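Local coordinates for protein polyprenyl synthetase (Nonlabens dokdonensis, PDB 6KD7) that probably joins isoprenoid diphosphates into geranylgeranyl pyrophosphate, acting as a magnesium-dependent prenyltransferase of the FPP/GGPP synthase family, at residues 44-49 against 171-176; 213-218 against 235-240; 51-56 against 192-197. All blocks are in the same frame, centred on the assembly; numbering follows the deposited sequence.

Contact 1: residues 44-49 against 171-176; sequences PLLTLM and VLVGCA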
ATOM      1  N   PRO A  44     -34.990  22.722   4.857  1.00 28.85           N
ATOM      2  CA  PRO A  44     -35.951  22.819   5.943  1.00 30.73           C
ATOM      3  C   PRO A  44     -36.801  24.102   5.867  1.00 33.06           C
ATOM      4  O   PRO A  44     -37.938  24.040   6.178  1.00 31.54           O
ATOM      5  CB  PRO A  44     -35.087  22.774   7.206  1.00 31.18           C
ATOM      6  CG  PRO A  44     -33.682  23.023   6.733  1.00 29.25           C
ATOM      7  CD  PRO A  44     -33.627  22.552   5.301  1.00 27.77           C
ATOM      8  N   LEU A  45     -36.219  25.216   5.436  1.00 29.99           N
ATOM      9  CA  LEU A  45     -36.921  26.519   5.367  1.00 28.84           C
ATOM     10  C   LEU A  45     -37.971  26.460   4.280  1.00 26.23           C
ATOM     11  O   LEU A  45     -38.947  27.117   4.458  1.00 28.64           O
ATOM     12  CB  LEU A  45     -35.946  27.679   5.129  1.00 31.36           C
ATOM     13  CG  LEU A  45     -34.901  27.865   6.231  1.00 36.13           C
ATOM     14  CD1 LEU A  45     -34.154  29.158   6.063  1.00 39.03           C
ATOM     15  CD2 LEU A  45     -35.509  27.802   7.614  1.00 43.36           C
ATOM     16  N   LEU A  46     -37.818  25.673   3.231  1.00 23.81           N
ATOM     17  CA  LEU A  46     -38.904  25.500   2.234  1.00 28.09           C
ATOM     18  C   LEU A  46     -40.151  24.899   2.927  1.00 31.64           C
ATOM     19  O   LEU A  46     -41.277  25.321   2.575  1.00 29.52           O
ATOM     20  CB  LEU A  46     -38.439  24.618   1.075  1.00 30.52           C
ATOM     21  CG  LEU A  46     -37.419  25.248   0.123  1.00 34.36           C
ATOM     22  CD1 LEU A  46     -36.858  24.214  -0.843  1.00 35.35           C
ATOM     23  CD2 LEU A  46     -38.010  26.407  -0.646  1.00 37.39           C
ATOM     24  N   THR A  47     -39.959  23.946   3.846  1.00 29.91           N
ATOM     25  CA  THR A  47     -41.028  23.242   4.587  1.00 29.17           C
ATOM     26  C   THR A  47     -41.799  24.299   5.402  1.00 33.07           C
ATOM     27  O   THR A  47     -43.048  24.377   5.212  1.00 30.27           O
ATOM     28  CB  THR A  47     -40.455  22.073   5.405  1.00 28.40           C
ATOM     29  OG1 THR A  47     -39.923  21.103   4.490  1.00 27.57           O
ATOM     30  CG2 THR A  47     -41.520  21.437   6.271  1.00 29.82           C
ATOM     31  N   LEU A  48     -41.087  25.113   6.184  1.00 29.73           N
ATOM     32  CA  LEU A  48     -41.678  26.188   7.031  1.00 33.67           C
ATOM     33  C   LEU A  48     -42.397  27.223   6.153  1.00 33.77           C
ATOM     34  O   LEU A  48     -43.543  27.583   6.455  1.00 34.87           O
ATOM     35  CB  LEU A  48     -40.598  26.847   7.872  1.00 30.50           C
ATOM     36  CG  LEU A  48     -39.787  25.908   8.732  1.00 30.71           C
ATOM     37  CD1 LEU A  48     -38.745  26.689   9.508  1.00 31.82           C
ATOM     38  CD2 LEU A  48     -40.657  25.102   9.677  1.00 33.86           C
ATOM     39  N   MET A  49     -41.804  27.632   5.049  1.00 31.22           N
ATOM     40  CA  MET A  49     -42.416  28.639   4.171  1.00 33.38           C
ATOM     41  C   MET A  49     -43.728  28.074   3.627  1.00 36.87           C
ATOM     42  O   MET A  49     -44.718  28.824   3.591  1.00 31.06           O
ATOM     43  CB  MET A  49     -41.492  29.010   3.003  1.00 36.75           C
ATOM     44  CG  MET A  49     -40.291  29.888   3.415  1.00 39.06           C
ATOM     45  SD  MET A  49     -38.980  29.846   2.152  1.00 47.57           S
ATOM     46  CE  MET A  49     -39.829  30.736   0.863  1.00 44.84           C
ATOM     47  N   VAL A 171     -35.981  16.243  -6.399  1.00 26.97           N
ATOM     48  CA  VAL A 171     -37.187  15.637  -5.748  1.00 26.11           C
ATOM     49  C   VAL A 171     -37.248  16.029  -4.273  1.00 24.36           C
ATOM     50  O   VAL A 171     -38.349  16.148  -3.763  1.00 28.19           O
ATOM     51  CB  VAL A 171     -37.301  14.113  -5.945  1.00 26.73           C
ATOM     52  CG1 VAL A 171     -37.506  13.783  -7.401  1.00 26.50           C
ATOM     53  CG2 VAL A 171     -36.116  13.364  -5.378  1.00 27.84           C
ATOM     54  N   LEU A 172     -36.127  16.213  -3.579  1.00 21.82           N
ATOM     55  CA  LEU A 172     -36.153  16.543  -2.149  1.00 21.42           C
ATOM     56  C   LEU A 172     -36.588  17.998  -1.968  1.00 21.28           C
ATOM     57  O   LEU A 172     -37.081  18.307  -0.889  1.00 21.84           O
ATOM     58  CB  LEU A 172     -34.803  16.299  -1.501  1.00 22.89           C
ATOM     59  CG  LEU A 172     -34.669  16.681  -0.037  1.00 24.24           C
ATOM     60  CD1 LEU A 172     -35.562  15.818   0.850  1.00 24.79           C
ATOM     61  CD2 LEU A 172     -33.204  16.594   0.399  1.00 26.17           C
ATOM     62  N   VAL A 173     -36.357  18.853  -2.943  1.00 24.77           N
ATOM     63  CA  VAL A 173     -36.843  20.258  -2.891  1.00 25.84           C
ATOM     64  C   VAL A 173     -38.373  20.234  -2.947  1.00 24.48           C
ATOM     65  O   VAL A 173     -38.987  20.817  -2.059  1.00 24.17           O
ATOM     66  CB  VAL A 173     -36.245  21.092  -4.021  1.00 28.92           C
ATOM     67  CG1 VAL A 173     -36.719  22.538  -3.918  1.00 31.25           C
ATOM     68  CG2 VAL A 173     -34.720  21.059  -3.960  1.00 28.27           C
ATOM     69  N   GLY A 174     -38.922  19.573  -3.961  1.00 23.16           N
ATOM     70  CA  GLY A 174     -40.348  19.259  -4.103  1.00 28.34           C
ATOM     71  C   GLY A 174     -40.920  18.693  -2.823  1.00 28.97           C
ATOM     72  O   GLY A 174     -41.956  19.180  -2.339  1.00 26.24           O
ATOM     73  N   CYS A 175     -40.241  17.706  -2.270  1.00 25.57           N
ATOM     74  CA  CYS A 175     -40.717  16.947  -1.109  1.00 25.53           C
ATOM     75  C   CYS A 175     -40.800  17.885   0.086  1.00 25.84           C
ATOM     76  O   CYS A 175     -41.762  17.786   0.842  1.00 25.81           O
ATOM     77  CB  CYS A 175     -39.804  15.737  -0.866  1.00 23.18           C
ATOM     78  SG  CYS A 175     -40.157  14.883   0.677  1.00 25.90           S
ATOM     79  N   ALA A 176     -39.749  18.664   0.355  1.00 25.57           N
ATOM     80  CA  ALA A 176     -39.711  19.604   1.494  1.00 25.47           C
ATOM     81  C   ALA A 176     -40.938  20.546   1.415  1.00 26.43           C
ATOM     82  O   ALA A 176     -41.554  20.779   2.455  1.00 27.45           O
ATOM     83  CB  ALA A 176     -38.422  20.397   1.499  1.00 26.86           C
TER

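Contact 2: residues 213-218 against 235-240; sequences DAFGDP and TYLYLK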
ATOM      1  N   ASP A 213     -19.594  25.735 -10.936  1.00 33.80           N
ATOM      2  CA  ASP A 213     -18.446  24.825 -10.680  1.00 35.37           C
ATOM      3  C   ASP A 213     -17.294  25.232 -11.624  1.00 32.17           C
ATOM      4  O   ASP A 213     -16.201  25.299 -11.157  1.00 31.44           O
ATOM      5  CB  ASP A 213     -18.836  23.358 -10.859  1.00 36.26           C
ATOM      6  CG  ASP A 213     -17.743  22.401 -10.423  1.00 36.37           C
ATOM      7  OD1 ASP A 213     -16.845  22.106 -11.235  1.00 35.39           O
ATOM      8  OD2 ASP A 213     -17.740  22.071  -9.258  1.00 34.07           O
ATOM      9  N   ALA A 214     -17.575  25.512 -12.889  1.00 30.08           N
ATOM     10  CA  ALA A 214     -16.594  25.961 -13.895  1.00 35.96           C
ATOM     11  C   ALA A 214     -16.312  27.463 -13.761  1.00 42.83           C
ATOM     12  O   ALA A 214     -15.129  27.831 -13.771  1.00 42.36           O
ATOM     13  CB  ALA A 214     -17.107  25.657 -15.268  1.00 34.71           C
ATOM     14  N   PHE A 215     -17.351  28.298 -13.643  1.00 37.97           N
ATOM     15  CA  PHE A 215     -17.240  29.756 -13.881  1.00 35.77           C
ATOM     16  C   PHE A 215     -17.416  30.564 -12.614  1.00 38.03           C
ATOM     17  O   PHE A 215     -17.429  31.764 -12.731  1.00 37.84           O
ATOM     18  CB  PHE A 215     -18.272  30.216 -14.891  1.00 34.71           C
ATOM     19  CG  PHE A 215     -17.963  29.681 -16.249  1.00 36.19           C
ATOM     20  CD1 PHE A 215     -16.797  30.074 -16.896  1.00 39.71           C
ATOM     21  CD2 PHE A 215     -18.776  28.734 -16.836  1.00 37.86           C
ATOM     22  CE1 PHE A 215     -16.474  29.536 -18.128  1.00 37.39           C
ATOM     23  CE2 PHE A 215     -18.470  28.219 -18.084  1.00 39.06           C
ATOM     24  CZ  PHE A 215     -17.321  28.626 -18.728  1.00 43.09           C
ATOM     25  N   GLY A 216     -17.585  29.896 -11.478  1.00 42.43           N
ATOM     26  CA  GLY A 216     -17.834  30.554 -10.187  1.00 41.41           C
ATOM     27  C   GLY A 216     -16.611  31.234  -9.611  1.00 47.29           C
ATOM     28  O   GLY A 216     -15.514  30.962 -10.079  1.00 49.46           O
ATOM     29  N   ASP A 217     -16.820  32.148  -8.667  1.00 52.72           N
ATOM     30  CA  ASP A 217     -15.692  32.862  -8.022  1.00 68.60           C
ATOM     31  C   ASP A 217     -14.997  31.920  -7.041  1.00 73.05           C
ATOM     32  O   ASP A 217     -15.680  31.305  -6.202  1.00 53.75           O
ATOM     33  CB  ASP A 217     -16.141  34.164  -7.358  1.00 76.70           C
ATOM     34  CG  ASP A 217     -16.574  35.230  -8.347  1.00 89.10           C
ATOM     35  OD1 ASP A 217     -16.122  35.177  -9.508  1.00 86.63           O
ATOM     36  OD2 ASP A 217     -17.361  36.106  -7.945  1.00 98.36           O
ATOM     37  N   PRO A 218     -13.653  31.843  -7.072  1.00 86.80           N
ATOM     38  CA  PRO A 218     -12.917  30.957  -6.185  1.00 83.25           C
ATOM     39  C   PRO A 218     -13.063  31.323  -4.704  1.00 87.57           C
ATOM     40  O   PRO A 218     -13.089  32.484  -4.387  1.00 99.55           O
ATOM     41  CB  PRO A 218     -11.451  31.208  -6.557  1.00 77.58           C
ATOM     42  CG  PRO A 218     -11.504  31.804  -7.936  1.00 76.49           C
ATOM     43  CD  PRO A 218     -12.783  32.607  -7.958  1.00 79.06           C
ATOM     44  N   THR A 235     -21.392  17.040 -16.929  1.00 29.53           N
ATOM     45  CA  THR A 235     -22.499  17.894 -16.440  1.00 31.47           C
ATOM     46  C   THR A 235     -23.157  18.592 -17.627  1.00 32.93           C
ATOM     47  O   THR A 235     -22.707  18.401 -18.767  1.00 35.40           O
ATOM     48  CB  THR A 235     -22.017  18.897 -15.405  1.00 29.73           C
ATOM     49  OG1 THR A 235     -21.186  19.852 -16.054  1.00 30.23           O
ATOM     50  CG2 THR A 235     -21.303  18.265 -14.234  1.00 29.92           C
ATOM     51  N   TYR A 236     -24.198  19.372 -17.365  1.00 32.72           N
ATOM     52  CA  TYR A 236     -24.983  19.992 -18.459  1.00 31.56           C
ATOM     53  C   TYR A 236     -24.047  20.850 -19.305  1.00 28.74           C
ATOM     54  O   TYR A 236     -24.173  20.844 -20.513  1.00 31.42           O
ATOM     55  CB  TYR A 236     -26.132  20.817 -17.880  1.00 34.77           C
ATOM     56  CG  TYR A 236     -27.183  21.217 -18.879  1.00 32.02           C
ATOM     57  CD1 TYR A 236     -28.254  20.389 -19.156  1.00 36.84           C
ATOM     58  CD2 TYR A 236     -27.111  22.426 -19.540  1.00 34.73           C
ATOM     59  CE1 TYR A 236     -29.223  20.745 -20.073  1.00 36.91           C
ATOM     60  CE2 TYR A 236     -28.075  22.804 -20.452  1.00 35.28           C
ATOM     61  CZ  TYR A 236     -29.132  21.960 -20.722  1.00 37.57           C
ATOM     62  OH  TYR A 236     -30.072  22.335 -21.625  1.00 46.44           O
ATOM     63  N   LEU A 237     -23.099  21.505 -18.650  1.00 28.26           N
ATOM     64  CA  LEU A 237     -22.125  22.395 -19.316  1.00 31.87           C
ATOM     65  C   LEU A 237     -21.332  21.578 -20.347  1.00 38.20           C
ATOM     66  O   LEU A 237     -21.266  22.006 -21.486  1.00 41.61           O
ATOM     67  CB  LEU A 237     -21.228  22.891 -18.183  1.00 34.23           C
ATOM     68  CG  LEU A 237     -20.443  24.174 -18.401  1.00 34.39           C
ATOM     69  CD1 LEU A 237     -21.281  25.215 -19.108  1.00 43.60           C
ATOM     70  CD2 LEU A 237     -19.936  24.697 -17.075  1.00 31.77           C
ATOM     71  N   TYR A 238     -20.818  20.408 -19.974  1.00 35.15           N
ATOM     72  CA  TYR A 238     -20.064  19.556 -20.931  1.00 35.29           C
ATOM     73  C   TYR A 238     -20.975  18.956 -22.005  1.00 35.06           C
ATOM     74  O   TYR A 238     -20.623  19.020 -23.169  1.00 37.24           O
ATOM     75  CB  TYR A 238     -19.335  18.433 -20.195  1.00 37.38           C
ATOM     76  CG  TYR A 238     -18.741  17.365 -21.075  1.00 39.14           C
ATOM     77  CD1 TYR A 238     -19.467  16.243 -21.421  1.00 39.24           C
ATOM     78  CD2 TYR A 238     -17.447  17.466 -21.551  1.00 39.38           C
ATOM     79  CE1 TYR A 238     -18.929  15.251 -22.218  1.00 43.75           C
ATOM     80  CE2 TYR A 238     -16.894  16.487 -22.353  1.00 40.09           C
ATOM     81  CZ  TYR A 238     -17.639  15.374 -22.687  1.00 41.30           C
ATOM     82  OH  TYR A 238     -17.116  14.400 -23.472  1.00 44.15           O
ATOM     83  N   LEU A 239     -22.144  18.463 -21.610  1.00 32.14           N
ATOM     84  CA  LEU A 239     -23.067  17.772 -22.544  1.00 33.20           C
ATOM     85  C   LEU A 239     -23.499  18.717 -23.670  1.00 38.08           C
ATOM     86  O   LEU A 239     -23.611  18.258 -24.787  1.00 41.35           O
ATOM     87  CB  LEU A 239     -24.266  17.236 -21.759  1.00 36.02           C
ATOM     88  CG  LEU A 239     -23.964  16.079 -20.811  1.00 35.59           C
ATOM     89  CD1 LEU A 239     -25.199  15.690 -20.025  1.00 34.09           C
ATOM     90  CD2 LEU A 239     -23.428  14.883 -21.567  1.00 37.53           C
ATOM     91  N   LYS A 240     -23.714  19.990 -23.366  1.00 39.38           N
ATOM     92  CA  LYS A 240     -24.151  20.999 -24.365  1.00 45.36           C
ATOM     93  C   LYS A 240     -22.942  21.424 -25.210  1.00 41.75           C
ATOM     94  O   LYS A 240     -23.095  21.572 -26.416  1.00 45.97           O
ATOM     95  CB  LYS A 240     -24.786  22.214 -23.681  1.00 42.86           C
ATOM     96  CG  LYS A 240     -26.096  21.948 -22.967  1.00 45.62           C
ATOM     97  CD  LYS A 240     -27.154  21.295 -23.830  1.00 46.49           C
ATOM     98  CE  LYS A 240     -27.833  22.264 -24.769  1.00 44.90           C
ATOM     99  NZ  LYS A 240     -28.759  21.518 -25.651  1.00 47.28           N
TER

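Contact 3: residues 51-56 against 192-197; sequences AEMYGA and ELIYDY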
ATOM      1  N   ALA A  51     -45.702  25.649   4.796  1.00 29.97           N
ATOM      2  CA  ALA A  51     -46.624  25.581   5.921  1.00 34.75           C
ATOM      3  C   ALA A  51     -47.280  26.971   6.083  1.00 38.82           C
ATOM      4  O   ALA A  51     -48.486  27.043   5.925  1.00 33.25           O
ATOM      5  CB  ALA A  51     -45.890  25.124   7.145  1.00 32.90           C
ATOM      6  N   GLU A  52     -46.511  28.030   6.316  1.00 38.00           N
ATOM      7  CA  GLU A  52     -47.051  29.393   6.579  1.00 39.50           C
ATOM      8  C   GLU A  52     -47.963  29.854   5.430  1.00 41.76           C
ATOM      9  O   GLU A  52     -49.125  30.161   5.697  1.00 48.91           O
ATOM     10  CB  GLU A  52     -45.919  30.375   6.802  1.00 34.66           C
ATOM     11  CG  GLU A  52     -45.294  30.198   8.152  1.00 38.42           C
ATOM     12  CD  GLU A  52     -44.228  31.243   8.451  1.00 41.60           C
ATOM     13  OE1 GLU A  52     -43.724  31.876   7.474  1.00 36.33           O
ATOM     14  OE2 GLU A  52     -43.900  31.402   9.648  1.00 37.41           O
ATOM     15  N   MET A  53     -47.467  29.835   4.205  1.00 36.46           N
ATOM     16  CA  MET A  53     -48.219  30.214   3.001  1.00 37.82           C
ATOM     17  C   MET A  53     -49.580  29.533   2.953  1.00 39.19           C
ATOM     18  O   MET A  53     -50.429  30.052   2.237  1.00 39.00           O
ATOM     19  CB  MET A  53     -47.508  29.767   1.734  1.00 43.61           C
ATOM     20  CG  MET A  53     -46.308  30.612   1.397  1.00 59.21           C
ATOM     21  SD  MET A  53     -45.256  29.913   0.046  1.00 69.88           S
ATOM     22  CE  MET A  53     -46.251  28.536  -0.539  1.00 39.99           C
ATOM     23  N   TYR A  54     -49.732  28.323   3.470  1.00 31.79           N
ATOM     24  CA  TYR A  54     -50.993  27.567   3.296  1.00 32.24           C
ATOM     25  C   TYR A  54     -51.807  27.616   4.600  1.00 32.20           C
ATOM     26  O   TYR A  54     -52.883  27.012   4.689  1.00 37.35           O
ATOM     27  CB  TYR A  54     -50.717  26.130   2.859  1.00 30.71           C
ATOM     28  CG  TYR A  54     -50.408  25.934   1.402  1.00 29.76           C
ATOM     29  CD1 TYR A  54     -51.317  26.219   0.408  1.00 26.65           C
ATOM     30  CD2 TYR A  54     -49.190  25.382   1.013  1.00 32.59           C
ATOM     31  CE1 TYR A  54     -51.012  26.033  -0.939  1.00 29.10           C
ATOM     32  CE2 TYR A  54     -48.893  25.152  -0.321  1.00 27.72           C
ATOM     33  CZ  TYR A  54     -49.792  25.472  -1.305  1.00 30.29           C
ATOM     34  OH  TYR A  54     -49.447  25.219  -2.598  1.00 30.48           O
ATOM     35  N   GLY A  55     -51.302  28.296   5.615  1.00 31.04           N
ATOM     36  CA  GLY A  55     -52.132  28.635   6.764  1.00 31.85           C
ATOM     37  C   GLY A  55     -51.613  28.067   8.047  1.00 43.18           C
ATOM     38  O   GLY A  55     -52.157  28.470   9.069  1.00 46.98           O
ATOM     39  N   ALA A  56     -50.627  27.161   8.054  1.00 39.72           N
ATOM     40  CA  ALA A  56     -50.190  26.561   9.328  1.00 35.03           C
ATOM     41  C   ALA A  56     -49.127  27.458   9.923  1.00 33.28           C
ATOM     42  O   ALA A  56     -48.750  28.404   9.255  1.00 39.38           O
ATOM     43  CB  ALA A  56     -49.707  25.152   9.098  1.00 40.12           C
ATOM     44  N   GLU A 192     -49.250  18.464  -5.058  1.00 26.11           N
ATOM     45  CA  GLU A 192     -48.475  18.199  -6.284  1.00 32.98           C
ATOM     46  C   GLU A 192     -48.093  19.513  -6.972  1.00 35.45           C
ATOM     47  O   GLU A 192     -47.074  19.524  -7.645  1.00 35.31           O
ATOM     48  CB  GLU A 192     -49.171  17.139  -7.134  1.00 36.88           C
ATOM     49  CG  GLU A 192     -49.433  15.873  -6.341  1.00 45.98           C
ATOM     50  CD  GLU A 192     -49.814  14.644  -7.140  1.00 55.84           C
ATOM     51  OE1 GLU A 192     -49.599  13.539  -6.636  1.00 61.36           O
ATOM     52  OE2 GLU A 192     -50.313  14.800  -8.256  1.00 54.08           O
ATOM     53  N   LEU A 193     -48.894  20.572  -6.836  1.00 37.83           N
ATOM     54  CA  LEU A 193     -48.556  21.808  -7.571  1.00 34.56           C
ATOM     55  C   LEU A 193     -47.317  22.389  -6.872  1.00 31.62           C
ATOM     56  O   LEU A 193     -46.394  22.852  -7.566  1.00 28.96           O
ATOM     57  CB  LEU A 193     -49.737  22.787  -7.605  1.00 35.77           C
ATOM     58  CG  LEU A 193     -50.858  22.454  -8.605  1.00 39.50           C
ATOM     59  CD1 LEU A 193     -51.945  23.520  -8.537  1.00 43.67           C
ATOM     60  CD2 LEU A 193     -50.368  22.357 -10.030  1.00 36.22           C
ATOM     61  N   ILE A 194     -47.315  22.456  -5.546  1.00 26.87           N
ATOM     62  CA  ILE A 194     -46.115  23.020  -4.865  1.00 31.20           C
ATOM     63  C   ILE A 194     -44.902  22.103  -5.102  1.00 34.60           C
ATOM     64  O   ILE A 194     -43.816  22.629  -5.272  1.00 33.96           O
ATOM     65  CB  ILE A 194     -46.365  23.441  -3.408  1.00 29.64           C
ATOM     66  CG1 ILE A 194     -45.365  24.522  -2.989  1.00 31.00           C
ATOM     67  CG2 ILE A 194     -46.379  22.246  -2.476  1.00 32.01           C
ATOM     68  CD1 ILE A 194     -45.634  25.137  -1.654  1.00 38.05           C
ATOM     69  N   TYR A 195     -45.110  20.787  -5.111  1.00 29.11           N
ATOM     70  CA  TYR A 195     -44.047  19.807  -5.433  1.00 31.74           C
ATOM     71  C   TYR A 195     -43.406  20.180  -6.759  1.00 31.26           C
ATOM     72  O   TYR A 195     -42.183  20.300  -6.816  1.00 31.17           O
ATOM     73  CB  TYR A 195     -44.564  18.373  -5.506  1.00 31.58           C
ATOM     74  CG  TYR A 195     -43.523  17.319  -5.789  1.00 27.46           C
ATOM     75  CD1 TYR A 195     -42.823  16.705  -4.763  1.00 30.59           C
ATOM     76  CD2 TYR A 195     -43.290  16.884  -7.075  1.00 27.07           C
ATOM     77  CE1 TYR A 195     -41.909  15.686  -5.007  1.00 28.10           C
ATOM     78  CE2 TYR A 195     -42.372  15.880  -7.337  1.00 31.52           C
ATOM     79  CZ  TYR A 195     -41.645  15.308  -6.305  1.00 27.82           C
ATOM     80  OH  TYR A 195     -40.742  14.314  -6.566  1.00 29.67           O
ATOM     81  N   ASP A 196     -44.221  20.367  -7.777  1.00 29.81           N
ATOM     82  CA  ASP A 196     -43.771  20.700  -9.148  1.00 33.57           C
ATOM     83  C   ASP A 196     -42.931  21.983  -9.153  1.00 31.70           C
ATOM     84  O   ASP A 196     -41.947  22.051  -9.924  1.00 31.27           O
ATOM     85  CB  ASP A 196     -44.966  20.852 -10.083  1.00 35.26           C
ATOM     86  CG  ASP A 196     -45.669  19.546 -10.400  1.00 42.28           C
ATOM     87  OD1 ASP A 196     -45.172  18.462  -9.974  1.00 40.73           O
ATOM     88  OD2 ASP A 196     -46.702  19.614 -11.103  1.00 42.34           O
ATOM     89  N   TYR A 197     -43.364  23.004  -8.421  1.00 29.03           N
ATOM     90  CA  TYR A 197     -42.568  24.232  -8.259  1.00 28.97           C
ATOM     91  C   TYR A 197     -41.163  23.805  -7.791  1.00 29.60           C
ATOM     92  O   TYR A 197     -40.169  24.274  -8.371  1.00 31.17           O
ATOM     93  CB  TYR A 197     -43.236  25.183  -7.256  1.00 26.32           C
ATOM     94  CG  TYR A 197     -42.320  26.199  -6.638  1.00 22.78           C
ATOM     95  CD1 TYR A 197     -41.622  27.112  -7.409  1.00 26.35           C
ATOM     96  CD2 TYR A 197     -42.160  26.249  -5.277  1.00 24.48           C
ATOM     97  CE1 TYR A 197     -40.794  28.069  -6.831  1.00 23.73           C
ATOM     98  CE2 TYR A 197     -41.304  27.162  -4.694  1.00 25.48           C
ATOM     99  CZ  TYR A 197     -40.602  28.056  -5.478  1.00 22.75           C
ATOM    100  OH  TYR A 197     -39.750  28.924  -4.871  1.00 27.98           O
TER

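Contact 1: residues 44-49 against 171-176
Thr-47 and Ala-176 have their CA atoms 5.0 Å apart where helix segments 44-49 and 171-176 run side by side, with axes 8.7 Å apart at closest approach and a crossing angle of -32°. The polar link is made by Thr-47. Its OG1 donates to the backbone O of Ala-176 at 2.6 Å, a short bond. The hydroxyl does not lie in the carbonyl plane. It comes from above it, with a C=O...OG1 angle of 112°. The first torsion leaves OG1 beside the backbone N of Thr-47 and anti to its carbonyl carbon, on the flank that faces Ala-176. Thr-47 CA adds a CA-H...O contact to the same oxygen at 3.3 Å.

The apolar half belongs to Leu-46. Its CD1 meets Val-173 CG1 at 3.5 Å, one branch methyl against another. Further back on the side chain, Leu-46 CB faces Ala-176 CB at 4.2 Å. The methyl of Ala-176 thus meets both residues: Leu-46 CB on one flank and Thr-47 OG1, 3.4 Å from Ala-176 CB, on another.

All four residues are buried. Beyond the pair, Thr-47 also touches Val-68 of helix 58-82, and Leu-46 touches Phe-318 of helix 309-322. This is core packing of the mostly helical prenyl synthase fold.

The chemistry joins a side-chain-to-backbone bond with methyl packing. The threonine hydroxyl is satisfied inside the core by a carbonyl of the neighbouring helix. The two helices are thus held by a directional link as well as by apolar fit.

Contact 2: residues 213-218 against 235-240
Leu-237 meets Ala-214 and Phe-215 where the first turn of helix 236-241 faces the end of helix 188-215. Its CB leaves the backbone toward segment 213-218. CG stands anti to the backbone N (chi1 -159°). From there the chain forks, and the CD2 branch makes the contact. CD2 rests on Ala-214 CB at 3.5 Å, tighter than usual for two carbons. The same methyl lies 3.9 Å from Phe-215 CE2, which it approaches obliquely. One methyl therefore touches two consecutive residues.

The aromatic ring is also packed within its own segment. Ala-214 CB lies 3.8 Å above one face of the Phe-215 ring, displaced toward the rim. Methyl, methyl and ring form a small apolar cluster. Phe-278 of helix 264-281 extends it, touching both Phe-215 and Leu-237.

The polar groups nearby turn to other partners. Asp-213 closes the second aspartate-rich DDxxD sequence of this family, a motif that in relatives helps bind the magnesium and diphosphate. Here its OD2 forms a salt bridge with Lys-223, and its OD1 accepts from the backbone N of Asp-228. Asp-210 of the same motif accepts from the backbone N of Tyr-236, at the start of the helix that carries Leu-237. Thr-235 occupies the N-cap position there.

The contact across the two segments is thus purely apolar. Leu-237 packs on the last helical residues, just after the aspartate motif, while Asp-210 ties the motif itself to the same short helix through a polar bond.

Contact 3: residues 51-56 against 192-197
The C-terminal end of helix 42-54, closed by a Schellman motif, packs here against Ile-194 of helix 188-215. In Ile-194, CG1 stands anti to the backbone N (chi1 -155°) and the chain runs on extended to CD1, which touches two consecutive residues. Met-53 meets it tip to tip, with CE 3.6 Å from Ile-194 CD1. Tyr-54 comes from the opposite direction to the isoleucine and offers the edge of its ring. Tyr-54 CE2 is 3.5 Å from Ile-194 CD1, which lies near the ring plane. The phenol oxygen passes alongside, with Tyr-54 OH 3.6 Å from Ile-194 CB. That hydroxyl has its polar partner in Glu-190 OE2, a hydrogen bond that fixes the far end of the ring.

Just after the two contact residues the chain turns out of the helix. Gly-55 has a positive phi of 120°, and its N bonds Glu-52 O at 2.9 Å. Ala-56 N bonds Ala-51 O at 3.0 Å. Tyr-54 N reaches the same Ala-51 oxygen from the other face of its plane.

Met-53 also packs on Leu-315 of helix 309-322, and Tyr-54 on Ala-181 of helix 158-183. The arrangement is that of a helix C-terminus closed by a Schellman motif with glycine, its neighbouring side chains packed on another helix of the prenyl synthase fold.

In the fold
Contacts 1 and 3 are neighbours, with centres 9 Å apart, and share helix 42-54. That helix meets helix 158-183 in contact 1 and helix 188-215 in contact 3. The two contacts touch directly: Tyr-195 CD1 lies 3.4 Å from Gly-174 C. Contact 2 lies on the other side of the chain's centre, about 26 Å from contact 1 and 31 Å from contact 3, centre to centre. Helix 188-215 spans the distance between contacts 3 and 2. The Val-173 side chain is about 7 Å from the bound pyrophosphate, and the Leu-237 side chain about 12 Å from a magnesium ion.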